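PDB 3LIF: putative diguanylate cyclase (GGDEF) with PAS/PAC domain from Rhodopseudomonas palustris, which probably converts two GTP into 3',3'-c-di-GMP and diphosphate, the piece here being its extracellular, PDC-fold sensor domain. Local coordinates for residues Gly176-Gln181 and Thr187-Ala192; Gly34-Leu39 and His110-Thr115. One frame throughout, in Å; residues are numbered along the deposited sequence.

The two contacts sit in different halves of the PDC fold, in which two similar five-stranded antiparallel sheets share one long N-terminal helix. Contact 1 is local: a returning loop bonds to the edge strand 178-182 of the second sheet, largely through backbone atoms, with L178 buried and R189 and D190 at the surface. Contact 2 is long-range and more buried, joining helix 5-47 to the start of edge strand 113-119 of the first sheet mainly by the side chain of L112 against D36 and L39, without a hydrogen bond. Their centres lie about 20 Å apart. R177, from contact 1, reaches the backbone of G116, just past contact 2, and bridges the two halves at that point.

Contact 1 (Gly176-Gln181 and Thr187-Ala192); sequences GRLLIQ and TGRDMA
M191 N gives its hydrogen to G176 O at 2.7 Å, the first of three backbone bonds that lace the loop 187-192 antiparallel along G176 to L178, where strand 178-182 begins. L178 makes the other two: its N points almost straight down the carbonyl of R189 (2.9 Å to R189 O), and its O takes the N-H of G188. R177 and D190 form a single beta bridge in the middle.

L178 is the buried, close-packed side chain of the contact. With CG anti to the backbone N (chi1 169°), its CD2 lies 3.9 Å from T187 N, while CB packs 3.8 Å from CG of selenomethionine M191. The solvent side is looser: the R189 side chain touches L178 only through its CG, 4.1 Å from L178 CD2, and D190 turns back on its own loop, where OD2 accepts from A192 N in an Asx turn.

At the other end T187 OG1 donates to L179 O (2.7 Å), coming from above the carbonyl plane. A valine in place of T187 would probably leave L179 O without this mate and this end of the loop less firmly tied.

The loop thus borders the outermost strand of the second sheet, with strand 168-173 on that strand's other edge. L178 and M191 both rest on L172, T187 and L179 touch F128 of strand 126-135, and R177 NH1 bonds to G116 O.

Contact 2 (Gly34-Leu39 and His110-Thr115); sequences GADVVL and HTLLIT
D36 and L39 reach L112 by different torsions: CG of D36 stands anti to the backbone N (chi1 -158°), which lays the carboxylate alongside L112 CG, whereas CG of L39 stands anti to the carbonyl carbon (chi1 -72°) and brings CD1 to L112 CD2. This is the long N-terminal helix of the PDC fold, here where it packs on the first sheet's domain, against the residue just ahead of edge strand 113-119.

L112 is the one residue of 110-115 that carries the contact, and its CB points at the helix. Its side chain and that of D36 run past each other in opposite directions, bringing L112 CG to 3.8 Å from D36 OD1. That is a van der Waals touch, so the carboxylate gains no polar partner from 110-115; outside the two segments D36 OD1 makes a long, weak ion pair with R132 NE of strand 126-135. One turn further along the helix, L39 crosses L112 at about a right angle and keeps the meeting apolar on that side.

Around the two segments, F32 of the same helix and V130 of strand 126-135 also touch L112, so the leucine is buried between helix and sheet. The two methyls of L112 meet different parts of the helix: CD2 lies 4.1 Å from L39 CD1, and CD1 lies 4.1 Å from D36 N.

Contact 1 (Gly176-Gln181 and Thr187-Ala192)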
loop_
_atom_site.group_PDB
_atom_site.type_symbol
_atom_site.label_atom_id
_atom_site.label_comp_id
_atom_site.label_asym_id
_atom_site.label_seq_id
_atom_site.Cartn_x
_atom_site.Cartn_y
_atom_site.Cartn_z
ATOM N N GLY A 176 -2.331 7.912 8.487
ATOM C CA GLY A 176 -2.224 9.188 7.800
ATOM C C GLY A 176 -1.135 9.218 6.741
ATOM O O GLY A 176 -1.021 10.173 5.984
ATOM N N ARG A 177 -0.297 8.197 6.673
ATOM C CA ARG A 177 0.717 8.249 5.669
ATOM C C ARG A 177 0.011 7.987 4.360
ATOM O O ARG A 177 -0.861 7.076 4.279
ATOM C CB ARG A 177 1.727 7.176 5.920
ATOM C CG ARG A 177 2.807 7.567 6.912
ATOM C CD ARG A 177 3.663 6.365 7.187
ATOM N NE ARG A 177 2.930 5.378 7.967
ATOM C CZ ARG A 177 3.338 4.126 8.142
ATOM N NH1 ARG A 177 4.461 3.660 7.562
ATOM N NH2 ARG A 177 2.626 3.335 8.919
ATOM N N LEU A 178 0.365 8.786 3.346
ATOM C CA LEU A 178 -0.180 8.641 2.011
ATOM C C LEU A 178 0.653 7.655 1.173
ATOM O O LEU A 178 1.825 7.879 0.963
ATOM C CB LEU A 178 -0.240 10.027 1.330
ATOM C CG LEU A 178 -0.540 9.997 -0.200
ATOM C CD1 LEU A 178 -1.948 9.566 -0.509
ATOM C CD2 LEU A 178 -0.275 11.294 -0.871
ATOM N N LEU A 179 0.073 6.566 0.694
ATOM C CA LEU A 179 0.809 5.629 -0.203
ATOM C C LEU A 179 0.677 6.009 -1.671
ATOM O O LEU A 179 1.620 5.966 -2.474
ATOM C CB LEU A 179 0.274 4.208 -0.084
ATOM C CG LEU A 179 0.817 3.408 1.086
ATOM C CD1 LEU A 179 0.029 3.810 2.336
ATOM C CD2 LEU A 179 0.744 1.879 0.788
ATOM N N ILE A 180 -0.534 6.322 -2.067
ATOM C CA ILE A 180 -0.643 6.815 -3.403
ATOM C C ILE A 180 -1.852 7.682 -3.552
ATOM O O ILE A 180 -2.860 7.532 -2.834
ATOM C CB ILE A 180 -0.641 5.716 -4.455
ATOM C CG1 ILE A 180 -0.689 6.397 -5.844
ATOM C CG2 ILE A 180 -1.726 4.728 -4.232
ATOM C CD1 ILE A 180 0.626 7.465 -6.119
ATOM N N GLN A 181 -1.724 8.636 -4.452
ATOM C CA GLN A 181 -2.840 9.485 -4.742
ATOM C C GLN A 181 -3.009 9.756 -6.254
ATOM O O GLN A 181 -2.056 10.010 -6.993
ATOM C CB GLN A 181 -2.796 10.701 -3.799
ATOM C CG GLN A 181 -2.860 12.059 -4.438
ATOM C CD GLN A 181 -4.181 12.321 -5.097
ATOM O OE1 GLN A 181 -5.212 11.802 -4.688
ATOM N NE2 GLN A 181 -4.145 13.092 -6.140
ATOM N N THR A 187 3.079 10.837 -2.897
ATOM C CA THR A 187 3.281 9.611 -2.144
ATOM C C THR A 187 4.267 9.907 -1.015
ATOM O O THR A 187 5.132 10.743 -1.181
ATOM C CB THR A 187 3.833 8.521 -3.084
ATOM O OG1 THR A 187 3.972 7.306 -2.355
ATOM C CG2 THR A 187 5.175 8.906 -3.671
ATOM N N GLY A 188 4.111 9.279 0.146
ATOM C CA GLY A 188 5.072 9.451 1.242
ATOM C C GLY A 188 4.617 10.454 2.302
ATOM O O GLY A 188 4.830 10.261 3.524
ATOM N N ARG A 189 3.947 11.518 1.864
ATOM C CA ARG A 189 3.639 12.578 2.790
ATOM C C ARG A 189 2.694 12.187 3.878
ATOM O O ARG A 189 2.011 11.167 3.806
ATOM C CB ARG A 189 3.246 13.855 2.093
ATOM C CG ARG A 189 2.079 13.918 1.200
ATOM C CD ARG A 189 2.268 15.370 0.684
ATOM N NE ARG A 189 1.099 16.167 0.241
ATOM C CZ ARG A 189 0.445 17.061 0.982
ATOM N NH1 ARG A 189 0.745 17.299 2.235
ATOM N NH2 ARG A 189 -0.548 17.728 0.466
ATOM N N ASP A 190 2.749 12.966 4.950
ATOM C CA ASP A 190 2.003 12.680 6.162
ATOM C C ASP A 190 0.725 13.502 6.181
ATOM O O ASP A 190 0.745 14.712 6.262
ATOM C CB ASP A 190 2.877 13.001 7.363
ATOM C CG ASP A 190 2.227 12.598 8.672
ATOM O OD1 ASP A 190 2.948 12.598 9.694
ATOM O OD2 ASP A 190 1.003 12.283 8.680
HETATM N N MSE A 191 -0.411 12.842 6.070
HETATM C CA MSE A 191 -1.657 13.573 5.986
HETATM C C MSE A 191 -2.462 13.487 7.290
HETATM O O MSE A 191 -3.664 13.763 7.295
HETATM C CB MSE A 191 -2.486 12.954 4.909
HETATM C CG MSE A 191 -1.711 12.599 3.675
HETATM SE SE MSE A 191 -1.556 14.140 2.510
HETATM C CE MSE A 191 0.255 14.577 2.865
ATOM N N ALA A 192 -1.859 13.077 8.403
ATOM C CA ALA A 192 -2.668 12.973 9.627
ATOM C C ALA A 192 -3.506 14.256 10.057
ATOM O O ALA A 192 -4.422 14.125 10.877
ATOM C CB ALA A 192 -1.827 12.463 10.776
#

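Contact 2 (Gly34-Leu39 and His110-Thr115)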
loop_
_atom_site.group_PDB
_atom_site.type_symbol
_atom_site.label_atom_id
_atom_site.label_comp_id
_atom_site.label_asym_id
_atom_site.label_seq_id
_atom_site.Cartn_x
_atom_site.Cartn_y
_atom_site.Cartn_z
ATOM N N GLY A 34 -3.030 -10.830 -2.255
ATOM C CA GLY A 34 -2.273 -11.485 -3.292
ATOM C C GLY A 34 -0.817 -11.562 -2.899
ATOM O O GLY A 34 -0.193 -12.602 -3.065
ATOM N N ALA A 35 -0.292 -10.450 -2.368
ATOM C CA ALA A 35 1.097 -10.291 -2.054
ATOM C C ALA A 35 1.381 -11.122 -0.829
ATOM O O ALA A 35 2.405 -11.795 -0.766
ATOM C CB ALA A 35 1.411 -8.823 -1.793
ATOM N N ASP A 36 0.480 -11.094 0.142
ATOM C CA ASP A 36 0.679 -11.893 1.325
ATOM C C ASP A 36 0.891 -13.353 0.937
ATOM O O ASP A 36 1.836 -14.019 1.346
ATOM C CB ASP A 36 -0.533 -11.809 2.195
ATOM C CG ASP A 36 -0.228 -12.156 3.621
ATOM O OD1 ASP A 36 0.952 -12.582 3.877
ATOM O OD2 ASP A 36 -1.128 -11.924 4.489
ATOM N N VAL A 37 -0.004 -13.866 0.119
ATOM C CA VAL A 37 0.100 -15.233 -0.298
ATOM C C VAL A 37 1.498 -15.476 -0.894
ATOM O O VAL A 37 2.155 -16.480 -0.579
ATOM C CB VAL A 37 -1.105 -15.630 -1.297
ATOM C CG1 VAL A 37 -0.690 -16.708 -2.262
ATOM C CG2 VAL A 37 -2.327 -16.065 -0.508
ATOM N N VAL A 38 1.962 -14.593 -1.767
ATOM C CA VAL A 38 3.259 -14.873 -2.359
ATOM C C VAL A 38 4.410 -14.871 -1.324
ATOM O O VAL A 38 5.306 -15.738 -1.361
ATOM C CB VAL A 38 3.573 -13.913 -3.451
ATOM C CG1 VAL A 38 5.043 -13.937 -3.726
ATOM C CG2 VAL A 38 2.805 -14.304 -4.676
ATOM N N LEU A 39 4.397 -13.907 -0.396
ATOM C CA LEU A 39 5.517 -13.824 0.515
ATOM C C LEU A 39 5.469 -15.120 1.272
ATOM O O LEU A 39 6.491 -15.784 1.494
ATOM C CB LEU A 39 5.486 -12.605 1.444
ATOM C CG LEU A 39 5.773 -11.252 0.753
ATOM C CD1 LEU A 39 6.681 -10.405 1.567
ATOM C CD2 LEU A 39 6.342 -11.415 -0.562
ATOM N N HIS A 110 2.840 -13.416 11.956
ATOM C CA HIS A 110 2.736 -13.633 10.528
ATOM C C HIS A 110 2.168 -12.485 9.730
ATOM O O HIS A 110 1.871 -12.671 8.581
ATOM C CB HIS A 110 1.929 -14.910 10.244
ATOM C CG HIS A 110 2.434 -16.098 11.008
ATOM N ND1 HIS A 110 2.769 -17.293 10.405
ATOM C CD2 HIS A 110 2.724 -16.240 12.321
ATOM C CE1 HIS A 110 3.213 -18.130 11.322
ATOM N NE2 HIS A 110 3.205 -17.510 12.489
ATOM N N THR A 111 2.049 -11.300 10.303
ATOM C CA THR A 111 1.499 -10.166 9.592
ATOM C C THR A 111 2.344 -9.729 8.400
ATOM O O THR A 111 3.522 -9.538 8.559
ATOM C CB THR A 111 1.468 -8.963 10.549
ATOM O OG1 THR A 111 0.485 -9.188 11.581
ATOM C CG2 THR A 111 1.164 -7.637 9.781
ATOM N N LEU A 112 1.760 -9.539 7.215
ATOM C CA LEU A 112 2.429 -8.795 6.162
ATOM C C LEU A 112 2.701 -7.459 6.850
ATOM O O LEU A 112 1.798 -6.925 7.423
ATOM C CB LEU A 112 1.443 -8.534 5.101
ATOM C CG LEU A 112 1.775 -8.919 3.687
ATOM C CD1 LEU A 112 1.145 -7.892 2.690
ATOM C CD2 LEU A 112 3.247 -9.056 3.463
ATOM N N LEU A 113 3.915 -6.928 6.885
ATOM C CA LEU A 113 4.111 -5.651 7.585
ATOM C C LEU A 113 4.223 -4.639 6.500
ATOM O O LEU A 113 4.888 -4.909 5.452
ATOM C CB LEU A 113 5.401 -5.641 8.351
ATOM C CG LEU A 113 5.710 -4.693 9.522
ATOM C CD1 LEU A 113 7.156 -4.093 9.281
ATOM C CD2 LEU A 113 4.721 -3.619 9.904
ATOM N N ILE A 114 3.556 -3.503 6.697
ATOM C CA ILE A 114 3.665 -2.443 5.686
ATOM C C ILE A 114 4.488 -1.318 6.220
ATOM O O ILE A 114 4.226 -0.829 7.283
ATOM C CB ILE A 114 2.307 -1.877 5.247
ATOM C CG1 ILE A 114 1.408 -3.006 4.736
ATOM C CG2 ILE A 114 2.500 -0.731 4.199
ATOM C CD1 ILE A 114 0.051 -2.588 4.636
ATOM N N THR A 115 5.504 -0.924 5.493
ATOM C CA THR A 115 6.486 -0.009 6.041
ATOM C C THR A 115 6.762 1.034 4.987
ATOM O O THR A 115 6.842 0.701 3.792
ATOM C CB THR A 115 7.782 -0.763 6.262
ATOM O OG1 THR A 115 7.577 -1.718 7.302
ATOM C CG2 THR A 115 8.897 0.184 6.622
#